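Local coordinates for small ribosomal subunit biogenesis GTPase RsgA (Thermotoga maritima, PDB 1U0L), which probably assists late maturation of the 30S ribosomal subunit as a circularly permuted GTPase whose slow GTP hydrolysis is stimulated by that subunit, at residues V25-T30 with V55-D60; T93-E98 with E130-K135; E162-L167 with N187-G192; K254-F257 with N262-D265. All blocks are in the same frame, centred on the assembly; numbering follows the deposited sequence.

Contact 1 of 4, residues V25-T30 with V55-D60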
loop_
_atom_site.group_PDB
_atom_site.type_symbol
_atom_site.label_atom_id
_atom_site.label_comp_id
_atom_site.label_asym_id
_atom_site.label_seq_id
_atom_site.Cartn_x
_atom_site.Cartn_y
_atom_site.Cartn_z
ATOM N N VAL A 25 5.367 17.787 13.140
ATOM C CA VAL A 25 6.225 17.599 11.970
ATOM C C VAL A 25 7.602 17.125 12.390
ATOM O O VAL A 25 8.011 17.305 13.528
ATOM C CB VAL A 25 6.399 18.908 11.129
ATOM C CG1 VAL A 25 5.266 19.879 11.422
ATOM C CG2 VAL A 25 7.755 19.540 11.396
ATOM N N GLU A 26 8.314 16.514 11.458
ATOM C CA GLU A 26 9.661 16.039 11.719
ATOM C C GLU A 26 10.569 16.799 10.774
ATOM O O GLU A 26 10.233 16.980 9.606
ATOM C CB GLU A 26 9.760 14.548 11.443
ATOM C CG GLU A 26 11.150 13.997 11.632
ATOM C CD GLU A 26 11.187 12.491 11.504
ATOM O OE1 GLU A 26 10.302 11.834 12.095
ATOM O OE2 GLU A 26 12.101 11.971 10.827
ATOM N N ASP A 27 11.716 17.245 11.273
ATOM C CA ASP A 27 12.649 18.015 10.453
ATOM C C ASP A 27 13.377 17.159 9.411
ATOM O O ASP A 27 14.083 16.211 9.745
ATOM C CB ASP A 27 13.656 18.732 11.359
ATOM C CG ASP A 27 14.547 19.689 10.603
ATOM O OD1 ASP A 27 14.021 20.668 10.038
ATOM O OD2 ASP A 27 15.777 19.462 10.577
ATOM N N GLU A 28 13.191 17.511 8.144
ATOM C CA GLU A 28 13.805 16.795 7.032
ATOM C C GLU A 28 15.324 16.732 7.140
ATOM O O GLU A 28 15.932 15.722 6.788
ATOM C CB GLU A 28 13.415 17.459 5.710
ATOM C CG GLU A 28 14.070 16.856 4.478
ATOM C CD GLU A 28 13.649 17.557 3.198
ATOM O OE1 GLU A 28 12.449 17.491 2.846
ATOM O OE2 GLU A 28 14.517 18.177 2.547
ATOM N N GLU A 29 15.930 17.820 7.609
ATOM C CA GLU A 29 17.381 17.886 7.758
ATOM C C GLU A 29 17.792 16.819 8.767
ATOM O O GLU A 29 17.922 15.644 8.425
ATOM C CB GLU A 29 17.797 19.273 8.266
ATOM C CG GLU A 29 19.251 19.660 7.986
ATOM C CD GLU A 29 19.443 20.300 6.617
ATOM O OE1 GLU A 29 18.804 21.341 6.351
ATOM O OE2 GLU A 29 20.234 19.767 5.807
ATOM N N THR A 30 17.993 17.238 10.010
ATOM C CA THR A 30 18.372 16.333 11.091
ATOM C C THR A 30 17.577 16.819 12.291
ATOM O O THR A 30 18.132 17.280 13.289
ATOM C CB THR A 30 19.883 16.424 11.417
ATOM O OG1 THR A 30 20.648 16.160 10.237
ATOM C CG2 THR A 30 20.257 15.414 12.494
ATOM N N VAL A 55 6.100 19.359 4.384
ATOM C CA VAL A 55 5.823 20.774 4.644
ATOM C C VAL A 55 7.035 21.618 5.022
ATOM O O VAL A 55 8.081 21.094 5.419
ATOM C CB VAL A 55 4.767 20.953 5.766
ATOM C CG1 VAL A 55 3.431 20.339 5.328
ATOM C CG2 VAL A 55 5.268 20.335 7.064
ATOM N N GLU A 56 6.882 22.934 4.878
ATOM C CA GLU A 56 7.925 23.891 5.237
ATOM C C GLU A 56 7.321 24.801 6.301
ATOM O O GLU A 56 6.234 25.353 6.110
ATOM C CB GLU A 56 8.385 24.676 4.008
ATOM C CG GLU A 56 7.282 25.116 3.069
ATOM C CD GLU A 56 7.836 25.775 1.819
ATOM O OE1 GLU A 56 8.574 26.777 1.949
ATOM O OE2 GLU A 56 7.538 25.292 0.707
ATOM N N TYR A 57 8.022 24.936 7.423
ATOM C CA TYR A 57 7.537 25.720 8.554
ATOM C C TYR A 57 8.573 26.682 9.149
ATOM O O TYR A 57 9.736 26.691 8.739
ATOM C CB TYR A 57 7.084 24.754 9.648
ATOM C CG TYR A 57 8.229 23.950 10.240
ATOM C CD1 TYR A 57 8.655 24.166 11.550
ATOM C CD2 TYR A 57 8.901 22.994 9.479
ATOM C CE1 TYR A 57 9.721 23.453 12.089
ATOM C CE2 TYR A 57 9.971 22.277 10.006
ATOM C CZ TYR A 57 10.378 22.509 11.313
ATOM O OH TYR A 57 11.443 21.800 11.838
ATOM N N THR A 58 8.136 27.481 10.125
ATOM C CA THR A 58 9.001 28.442 10.814
ATOM C C THR A 58 9.341 27.881 12.194
ATOM O O THR A 58 8.459 27.668 13.023
ATOM C CB THR A 58 8.309 29.803 10.997
ATOM O OG1 THR A 58 7.989 30.354 9.711
ATOM C CG2 THR A 58 9.221 30.762 11.751
ATOM N N PRO A 59 10.633 27.644 12.457
ATOM C CA PRO A 59 11.122 27.097 13.726
ATOM C C PRO A 59 11.193 28.031 14.929
ATOM O O PRO A 59 12.276 28.222 15.483
ATOM C CB PRO A 59 12.515 26.569 13.364
ATOM C CG PRO A 59 12.482 26.429 11.857
ATOM C CD PRO A 59 11.704 27.636 11.449
ATOM N N ASP A 60 10.072 28.614 15.349
ATOM C CA ASP A 60 10.118 29.488 16.520
ATOM C C ASP A 60 10.344 28.604 17.748
ATOM O O ASP A 60 9.465 28.465 18.601
ATOM C CB ASP A 60 8.819 30.297 16.672
ATOM C CG ASP A 60 7.596 29.424 16.884
ATOM O OD1 ASP A 60 7.169 28.755 15.923
ATOM O OD2 ASP A 60 7.060 29.408 18.014
#
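Val25 lays its CG2 methyl over one face of the Tyr57 ring, while Asp27 meets the hydroxyl end of the same ring. Val25 CG2 sits off the ring centre, 3.8 Å from Tyr57 CE2, a CH-pi contact. The CG1 branch of Val25 turns instead to CG2 of Val55, 4.4 Å away, a looser apolar touch. Tyr57 is placed for this by its first torsion: with CG between the backbone N and the carbonyl carbon (chi1 66°), the ring reaches out toward 25-27. The OH of Tyr57 stops 3.3 Å from Asp27 OD1, a weak hydrogen bond. The carboxylate is turned 79° against the ring, so the two flat groups meet nearly at right angles. OD1 has a stronger partner in Arg11, with which it forms a salt bridge.

The two strands, 22-27 and 54-58, are not neighbours in the sheet. Their local axes come within 8.9 Å and run at 85° to each other, so the side chains fill the space between crossing strands, as in the interior of an OB fold, the family of this domain. Ile34 and Cys36 of strand 33-38 also touch the Tyr57 ring, and Ile67 packs on both valines. Replacing Tyr57 with an alanine would probably leave Val25 CG2 without its aromatic face and take the weak phenol bond from Asp27, whose salt bridge to Arg11 would remain. The contact thus joins apolar packing to a buried polar end of the ring, where the weak phenol bond supplements the pairing of Asp27 with Arg11, which probably keeps the aspartate charged.

Contact 2 of 4, residues T93-E98 with E130-K135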
loop_
_atom_site.group_PDB
_atom_site.type_symbol
_atom_site.label_atom_id
_atom_site.label_comp_id
_atom_site.label_asym_id
_atom_site.label_seq_id
_atom_site.Cartn_x
_atom_site.Cartn_y
_atom_site.Cartn_z
ATOM N N THR A 93 -1.099 -14.917 3.406
ATOM C CA THR A 93 -1.083 -16.142 4.186
ATOM C C THR A 93 -1.755 -17.290 3.435
ATOM O O THR A 93 -2.888 -17.141 2.975
ATOM C CB THR A 93 -1.830 -15.850 5.504
ATOM O OG1 THR A 93 -0.884 -15.692 6.566
ATOM C CG2 THR A 93 -2.831 -16.907 5.814
ATOM N N VAL A 94 -1.084 -18.431 3.292
ATOM C CA VAL A 94 -1.742 -19.545 2.590
ATOM C C VAL A 94 -2.562 -20.377 3.559
ATOM O O VAL A 94 -3.680 -20.804 3.247
ATOM C CB VAL A 94 -0.754 -20.523 1.855
ATOM C CG1 VAL A 94 0.301 -19.739 1.116
ATOM C CG2 VAL A 94 -0.141 -21.511 2.829
ATOM N N LYS A 95 -1.993 -20.587 4.741
ATOM C CA LYS A 95 -2.609 -21.381 5.794
ATOM C C LYS A 95 -3.262 -20.393 6.743
ATOM O O LYS A 95 -3.654 -19.319 6.327
ATOM C CB LYS A 95 -1.515 -22.183 6.510
ATOM C CG LYS A 95 -1.922 -23.442 7.257
ATOM C CD LYS A 95 -0.669 -23.995 7.943
ATOM C CE LYS A 95 -0.924 -25.195 8.834
ATOM N NZ LYS A 95 -1.309 -26.421 8.077
ATOM N N MET A 96 -3.355 -20.753 8.017
ATOM C CA MET A 96 -3.984 -19.901 9.015
ATOM C C MET A 96 -4.898 -18.824 8.431
ATOM O O MET A 96 -5.982 -19.155 7.964
ATOM C CB MET A 96 -2.933 -19.306 9.943
ATOM C CG MET A 96 -2.487 -20.275 11.019
ATOM S SD MET A 96 -3.882 -21.116 11.801
ATOM C CE MET A 96 -3.685 -22.778 11.072
ATOM N N PRO A 97 -4.496 -17.538 8.428
ATOM C CA PRO A 97 -5.625 -16.719 7.811
ATOM C C PRO A 97 -6.211 -17.082 6.439
ATOM O O PRO A 97 -7.304 -16.634 6.115
ATOM C CB PRO A 97 -5.018 -15.326 7.828
ATOM C CG PRO A 97 -4.243 -15.352 9.126
ATOM C CD PRO A 97 -3.576 -16.735 9.130
ATOM N N GLU A 98 -5.518 -17.888 5.640
ATOM C CA GLU A 98 -6.027 -18.289 4.318
ATOM C C GLU A 98 -6.413 -17.115 3.430
ATOM O O GLU A 98 -7.516 -16.585 3.541
ATOM C CB GLU A 98 -7.239 -19.190 4.459
ATOM C CG GLU A 98 -6.938 -20.659 4.349
ATOM C CD GLU A 98 -7.938 -21.368 3.459
ATOM O OE1 GLU A 98 -8.060 -22.606 3.557
ATOM O OE2 GLU A 98 -8.601 -20.687 2.647
ATOM N N GLU A 130 4.239 -29.709 3.784
ATOM C CA GLU A 130 4.399 -29.909 2.350
ATOM C C GLU A 130 3.245 -29.463 1.457
ATOM O O GLU A 130 3.475 -28.928 0.375
ATOM C CB GLU A 130 4.747 -31.365 2.058
ATOM C CG GLU A 130 6.212 -31.671 2.304
ATOM C CD GLU A 130 7.148 -30.659 1.630
ATOM O OE1 GLU A 130 6.992 -30.397 0.414
ATOM O OE2 GLU A 130 8.047 -30.130 2.325
ATOM N N ASP A 131 2.012 -29.677 1.897
ATOM C CA ASP A 131 0.869 -29.272 1.096
ATOM C C ASP A 131 0.812 -27.756 1.048
ATOM O O ASP A 131 0.537 -27.161 -0.001
ATOM C CB ASP A 131 -0.432 -29.826 1.686
ATOM C CG ASP A 131 -0.487 -31.341 1.654
ATOM O OD1 ASP A 131 -0.295 -31.913 0.563
ATOM O OD2 ASP A 131 -0.719 -31.960 2.717
ATOM N N ASP A 132 1.084 -27.128 2.189
ATOM C CA ASP A 132 1.057 -25.675 2.267
ATOM C C ASP A 132 2.101 -25.098 1.330
ATOM O O ASP A 132 1.830 -24.166 0.566
ATOM C CB ASP A 132 1.345 -25.216 3.691
ATOM C CG ASP A 132 0.406 -25.835 4.695
ATOM O OD1 ASP A 132 -0.802 -25.957 4.390
ATOM O OD2 ASP A 132 0.884 -26.185 5.797
ATOM N N LEU A 133 3.303 -25.658 1.398
ATOM C CA LEU A 133 4.384 -25.205 0.550
ATOM C C LEU A 133 4.016 -25.292 -0.912
ATOM O O LEU A 133 4.452 -24.479 -1.719
ATOM C CB LEU A 133 5.636 -26.015 0.830
ATOM C CG LEU A 133 6.246 -25.629 2.172
ATOM C CD1 LEU A 133 7.562 -26.316 2.289
ATOM C CD2 LEU A 133 6.433 -24.111 2.288
ATOM N N ARG A 134 3.203 -26.278 -1.253
ATOM C CA ARG A 134 2.780 -26.439 -2.626
ATOM C C ARG A 134 1.931 -25.219 -2.998
ATOM O O ARG A 134 2.084 -24.642 -4.083
ATOM C CB ARG A 134 1.975 -27.726 -2.769
ATOM C CG ARG A 134 1.857 -28.205 -4.197
ATOM C CD ARG A 134 0.961 -29.412 -4.274
ATOM N NE ARG A 134 1.365 -30.386 -3.274
ATOM C CZ ARG A 134 0.541 -31.279 -2.744
ATOM N NH1 ARG A 134 -0.729 -31.306 -3.137
ATOM N NH2 ARG A 134 0.987 -32.125 -1.813
ATOM N N LYS A 135 1.041 -24.823 -2.086
ATOM C CA LYS A 135 0.190 -23.667 -2.311
ATOM C C LYS A 135 1.062 -22.415 -2.428
ATOM O O LYS A 135 0.724 -21.467 -3.148
ATOM C CB LYS A 135 -0.820 -23.517 -1.175
ATOM C CG LYS A 135 -2.037 -24.414 -1.328
ATOM C CD LYS A 135 -2.089 -25.508 -0.261
ATOM C CE LYS A 135 -2.417 -24.940 1.136
ATOM N NZ LYS A 135 -2.459 -25.978 2.223
#
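Lys95 passes its side chain aslant over the carboxylate of Asp132 and ends on it. From CB the chain leaves with CG on the far side from the backbone N (chi1 -157°), which brings Lys95 CG to 4.0 Å from Asp132 OD1. CD moves closer to the other oxygen, 3.4 Å from Asp132 OD2, and CE stays beside it at 3.7 Å. A bend at the last torsion (chi4 69°) then turns NZ back onto Asp132 OD2, 3.2 Å away. In this salt bridge NZ meets OD2 on the syn side, 19° out of the carboxylate plane.

The same oxygen accepts the backbone N-H of Asp129, and Asp132 OD1 uses its anti lone pair for Lys135 NZ at 2.7 Å. Beside the charged groups, Val94 puts CG2 4.1 Å from Asp132 CB, and also touches Val136 and Leu139 of helix 130-143. A leucine in place of Asp132 would probably leave both lysines without their shared counter-charge and the amide of Asp129 without its acceptor. The link fastens the turn after strand 87-92 to the start of helix 130-143 in the GTPase domain. One buried carboxylate shared by two lysines probably stays ionised, its charge balanced from both oxygens.

Contact 3 of 4, residues E162-L167 with N187-G192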
loop_
_atom_site.group_PDB
_atom_site.type_symbol
_atom_site.label_atom_id
_atom_site.label_comp_id
_atom_site.label_asym_id
_atom_site.label_seq_id
_atom_site.Cartn_x
_atom_site.Cartn_y
_atom_site.Cartn_z
ATOM N N GLU A 162 15.858 -9.402 4.292
ATOM C CA GLU A 162 15.638 -9.144 2.881
ATOM C C GLU A 162 14.511 -8.137 2.727
ATOM O O GLU A 162 14.514 -7.346 1.796
ATOM C CB GLU A 162 15.241 -10.414 2.123
ATOM C CG GLU A 162 15.013 -10.157 0.632
ATOM C CD GLU A 162 14.391 -11.330 -0.122
ATOM O OE1 GLU A 162 14.736 -12.498 0.167
ATOM O OE2 GLU A 162 13.562 -11.082 -1.032
ATOM N N LEU A 163 13.535 -8.177 3.629
ATOM C CA LEU A 163 12.406 -7.265 3.542
ATOM C C LEU A 163 12.803 -5.871 3.996
ATOM O O LEU A 163 12.248 -4.874 3.531
ATOM C CB LEU A 163 11.231 -7.775 4.378
ATOM C CG LEU A 163 9.977 -6.883 4.398
ATOM C CD1 LEU A 163 9.389 -6.812 2.992
ATOM C CD2 LEU A 163 8.956 -7.418 5.392
ATOM N N LYS A 164 13.760 -5.797 4.916
ATOM C CA LYS A 164 14.236 -4.507 5.392
ATOM C C LYS A 164 14.798 -3.785 4.180
ATOM O O LYS A 164 14.749 -2.562 4.084
ATOM C CB LYS A 164 15.347 -4.688 6.418
ATOM C CG LYS A 164 14.901 -4.627 7.858
ATOM C CD LYS A 164 16.040 -5.056 8.768
ATOM C CE LYS A 164 15.603 -5.133 10.211
ATOM N NZ LYS A 164 16.604 -5.890 11.007
ATOM N N GLU A 165 15.318 -4.559 3.240
ATOM C CA GLU A 165 15.888 -3.970 2.050
ATOM C C GLU A 165 14.908 -3.149 1.220
ATOM O O GLU A 165 15.323 -2.196 0.579
ATOM C CB GLU A 165 16.539 -5.044 1.185
ATOM C CG GLU A 165 17.835 -4.567 0.587
ATOM C CD GLU A 165 18.718 -3.889 1.629
ATOM O OE1 GLU A 165 19.145 -4.581 2.583
ATOM O OE2 GLU A 165 18.974 -2.664 1.498
ATOM N N TYR A 166 13.624 -3.494 1.222
ATOM C CA TYR A 166 12.656 -2.724 0.438
ATOM C C TYR A 166 12.089 -1.557 1.211
ATOM O O TYR A 166 11.647 -0.577 0.616
ATOM C CB TYR A 166 11.446 -3.552 -0.001
ATOM C CG TYR A 166 11.726 -4.701 -0.909
ATOM C CD1 TYR A 166 12.195 -5.907 -0.406
ATOM C CD2 TYR A 166 11.544 -4.583 -2.279
ATOM C CE1 TYR A 166 12.480 -6.971 -1.253
ATOM C CE2 TYR A 166 11.830 -5.637 -3.137
ATOM C CZ TYR A 166 12.300 -6.826 -2.613
ATOM O OH TYR A 166 12.624 -7.860 -3.444
ATOM N N LEU A 167 12.058 -1.670 2.532
ATOM C CA LEU A 167 11.489 -0.613 3.344
ATOM C C LEU A 167 12.394 0.601 3.440
ATOM O O LEU A 167 11.916 1.722 3.608
ATOM C CB LEU A 167 11.173 -1.153 4.735
ATOM C CG LEU A 167 10.191 -2.325 4.730
ATOM C CD1 LEU A 167 10.032 -2.842 6.156
ATOM C CD2 LEU A 167 8.851 -1.884 4.143
ATOM N N ASN A 187 7.253 -5.744 14.125
ATOM C CA ASN A 187 8.062 -5.869 15.327
ATOM C C ASN A 187 9.313 -6.687 15.082
ATOM O O ASN A 187 10.302 -6.540 15.790
ATOM C CB ASN A 187 7.243 -6.480 16.461
ATOM C CG ASN A 187 7.924 -6.333 17.807
ATOM O OD1 ASN A 187 8.865 -7.055 18.118
ATOM N ND2 ASN A 187 7.459 -5.375 18.605
ATOM N N ALA A 188 9.264 -7.552 14.078
ATOM C CA ALA A 188 10.413 -8.379 13.728
ATOM C C ALA A 188 11.458 -7.520 13.007
ATOM O O ALA A 188 12.668 -7.754 13.128
ATOM C CB ALA A 188 9.969 -9.537 12.823
ATOM N N ILE A 189 10.974 -6.523 12.266
ATOM C CA ILE A 189 11.821 -5.610 11.502
ATOM C C ILE A 189 12.470 -4.564 12.393
ATOM O O ILE A 189 13.616 -4.160 12.174
ATOM C CB ILE A 189 11.004 -4.863 10.440
ATOM C CG1 ILE A 189 10.267 -5.861 9.544
ATOM C CG2 ILE A 189 11.923 -3.997 9.607
ATOM C CD1 ILE A 189 9.192 -5.229 8.673
ATOM N N ASN A 190 11.722 -4.123 13.397
ATOM C CA ASN A 190 12.202 -3.114 14.332
ATOM C C ASN A 190 11.593 -3.336 15.703
ATOM O O ASN A 190 10.574 -2.730 16.027
ATOM C CB ASN A 190 11.798 -1.721 13.857
ATOM C CG ASN A 190 12.964 -0.912 13.346
ATOM O OD1 ASN A 190 12.924 0.330 13.367
ATOM N ND2 ASN A 190 14.006 -1.597 12.874
ATOM N N PRO A 191 12.202 -4.196 16.529
ATOM C CA PRO A 191 11.663 -4.454 17.869
ATOM C C PRO A 191 11.110 -3.186 18.511
ATOM O O PRO A 191 11.796 -2.168 18.573
ATOM C CB PRO A 191 12.870 -5.009 18.609
ATOM C CG PRO A 191 13.507 -5.858 17.551
ATOM C CD PRO A 191 13.445 -4.958 16.312
ATOM N N GLY A 192 9.863 -3.248 18.966
ATOM C CA GLY A 192 9.246 -2.087 19.585
ATOM C C GLY A 192 8.086 -1.508 18.791
ATOM O O GLY A 192 7.063 -1.139 19.365
#
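Ile189 sets its CD1 methyl against both Leu163 and Leu167, and this is the close-packed side of the meeting between helices 160-167 and 182-189. Leu167 CD1 approaches Ile189 CD1 to 3.6 Å and Leu163 CD2 stands 4.0 Å from the same methyl; both leucine side chains cross the isoleucine at about a right angle. The two leucines reach it by different torsions: Leu163 has CG trans to the backbone N (chi1 179°), whereas Leu167 has CG trans to the carbonyl carbon (chi1 -59°). Behind them lie Val121 and Val150, touching Leu163, and Ile89, touching Leu167, so this side is continuous with the central sheet. Phe221 adds its side chain against both Leu167 and Ile189.

The other side is more open. Lys164, partly exposed, slides past Ile189 in the opposite direction, its CG 3.5 Å from Ile189 CG2 and its extended chain running on past Ile189 O. Its ammonium is tied elsewhere, in a salt bridge with Glu161. The buried Asn190 side chain is satisfied at both ends: its ND2 donates to Ile189 O at 2.7 Å, and its OD1 accepts the N-H of Asp220. Helix 182-189 begins within the P-loop, at Lys182 to Ser184. Its far end is held to helix 160-167 chiefly by apolar contact, the buried polar atoms being satisfied within that helix end and by Asp220.

Contact 4 of 4, residues K254-F257 with N262-D265. With ZN (zinc ion), chain D.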
loop_
_atom_site.group_PDB
_atom_site.type_symbol
_atom_site.label_atom_id
_atom_site.label_comp_id
_atom_site.label_asym_id
_atom_site.label_seq_id
_atom_site.Cartn_x
_atom_site.Cartn_y
_atom_site.Cartn_z
ATOM N N LYS A 254 -0.863 -6.878 -24.387
ATOM C CA LYS A 254 -1.792 -7.729 -25.124
ATOM C C LYS A 254 -2.658 -6.865 -26.057
ATOM O O LYS A 254 -3.137 -5.797 -25.661
ATOM C CB LYS A 254 -2.683 -8.494 -24.139
ATOM C CG LYS A 254 -2.694 -10.000 -24.329
ATOM C CD LYS A 254 -1.394 -10.661 -23.861
ATOM C CE LYS A 254 -1.202 -10.535 -22.350
ATOM N NZ LYS A 254 0.004 -11.254 -21.835
ATOM N N GLN A 255 -2.847 -7.324 -27.296
ATOM C CA GLN A 255 -3.650 -6.592 -28.275
ATOM C C GLN A 255 -4.988 -7.263 -28.543
ATOM O O GLN A 255 -5.057 -8.466 -28.822
ATOM C CB GLN A 255 -2.890 -6.429 -29.597
ATOM C CG GLN A 255 -1.965 -5.218 -29.652
ATOM C CD GLN A 255 -0.984 -5.183 -28.499
ATOM O OE1 GLN A 255 -0.156 -6.081 -28.346
ATOM N NE2 GLN A 255 -1.073 -4.142 -27.675
ATOM N N CYS A 256 -6.044 -6.464 -28.457
ATOM C CA CYS A 256 -7.409 -6.924 -28.680
ATOM C C CYS A 256 -8.010 -6.208 -29.890
ATOM O O CYS A 256 -7.744 -5.021 -30.118
ATOM C CB CYS A 256 -8.276 -6.640 -27.443
ATOM S SG CYS A 256 -7.818 -7.551 -25.953
ATOM N N PHE A 257 -8.833 -6.927 -30.649
ATOM C CA PHE A 257 -9.464 -6.362 -31.832
ATOM C C PHE A 257 -10.004 -4.956 -31.607
ATOM O O PHE A 257 -9.494 -3.998 -32.179
ATOM C CB PHE A 257 -10.606 -7.252 -32.309
ATOM C CG PHE A 257 -11.273 -6.750 -33.556
ATOM C CD1 PHE A 257 -10.698 -6.967 -34.807
ATOM C CD2 PHE A 257 -12.461 -6.033 -33.481
ATOM C CE1 PHE A 257 -11.298 -6.477 -35.964
ATOM C CE2 PHE A 257 -13.068 -5.540 -34.633
ATOM C CZ PHE A 257 -12.483 -5.763 -35.875
ATOM N N ASN A 262 -12.751 -4.489 -23.042
ATOM C CA ASN A 262 -12.751 -4.791 -21.620
ATOM C C ASN A 262 -12.349 -6.226 -21.293
ATOM O O ASN A 262 -12.312 -6.621 -20.124
ATOM C CB ASN A 262 -14.120 -4.471 -21.025
ATOM C CG ASN A 262 -14.435 -2.978 -21.065
ATOM O OD1 ASN A 262 -13.596 -2.141 -20.704
ATOM N ND2 ASN A 262 -15.648 -2.637 -21.496
ATOM N N HIS A 263 -12.051 -7.004 -22.328
ATOM C CA HIS A 263 -11.608 -8.385 -22.165
ATOM C C HIS A 263 -12.641 -9.375 -21.613
ATOM O O HIS A 263 -12.283 -10.490 -21.235
ATOM C CB HIS A 263 -10.362 -8.416 -21.279
ATOM C CG HIS A 263 -9.413 -7.288 -21.538
ATOM N ND1 HIS A 263 -8.677 -7.188 -22.698
ATOM C CD2 HIS A 263 -9.110 -6.192 -20.803
ATOM C CE1 HIS A 263 -7.960 -6.079 -22.666
ATOM N NE2 HIS A 263 -8.205 -5.455 -21.527
ATOM N N VAL A 264 -13.913 -8.986 -21.555
ATOM C CA VAL A 264 -14.936 -9.900 -21.047
ATOM C C VAL A 264 -15.613 -10.647 -22.196
ATOM O O VAL A 264 -15.187 -11.737 -22.561
ATOM C CB VAL A 264 -16.030 -9.160 -20.240
ATOM C CG1 VAL A 264 -17.059 -10.168 -19.711
ATOM C CG2 VAL A 264 -15.402 -8.385 -19.099
ATOM N N ASP A 265 -16.656 -10.046 -22.767
ATOM C CA ASP A 265 -17.401 -10.648 -23.866
ATOM C C ASP A 265 -16.791 -10.429 -25.241
ATOM O O ASP A 265 -16.864 -11.309 -26.102
ATOM C CB ASP A 265 -18.841 -10.130 -23.899
ATOM C CG ASP A 265 -19.743 -10.842 -22.904
ATOM O OD1 ASP A 265 -19.549 -12.059 -22.690
ATOM O OD2 ASP A 265 -20.653 -10.188 -22.353
HETATM ZN ZN ZN D . -9.747 -7.653 -24.781
#
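Cys256 and His263 are swung onto one zinc ion by similar first torsions: SG lies trans to the carbonyl carbon of Cys256 (chi1 -65°), and CG of His263 does likewise at chi1 -39°. His263 itself has a positive phi, in the left-handed region. The zinc ion is bound by Cys256 SG at 2.3 Å and by His263 ND1 at 2.4 Å. ND1 is thus the ring nitrogen used, and the metal sits at a similar distance from its two ring neighbours, 3.3 Å from CG and 3.2 Å from CE1 of His263, though displaced from the ring plane. The two ligands come close to each other as well: Cys256 SG is 3.4 Å from His263 ND1 and approaches the imidazole at its edge, 82° off the ring normal.

Cys261 and Cys269 complete a four-ligand site of three cysteines and one histidine. Phe251 meets the His263 ring edge-to-face, and Val271 of helix 270-277 touches it too, which probably helps fix its rotation. In this zinc-finger the segments meet mainly through the metal. Three sulfurs, probably thiolates, would outweigh the zinc charge and give the site a net negative charge; the histidine, presumably neutral, would leave that balance unchanged.

Overall arrangement
Following the chain from the N terminus, the four contacts come strictly in series; none nests within or crosses another. Contact 1 closes a loop inside the OB-family domain, joining strands 22-27 and 54-58. Contact 2 opens after strand 87-92 and closes at helix 130-143, spanning helix 101-113 and strand 117-122 of the GTPase domain. Contact 3 follows in the same domain, bringing helix 160-167 to helix 182-189 around strand 171-175; its centre lies about 23 Å from that of contact 2. Contact 4 closes a short zinc-bound loop between helices 241-244 and 270-277. Its centre is about 50 Å from that of contact 1, on the opposite side of the chain's centre.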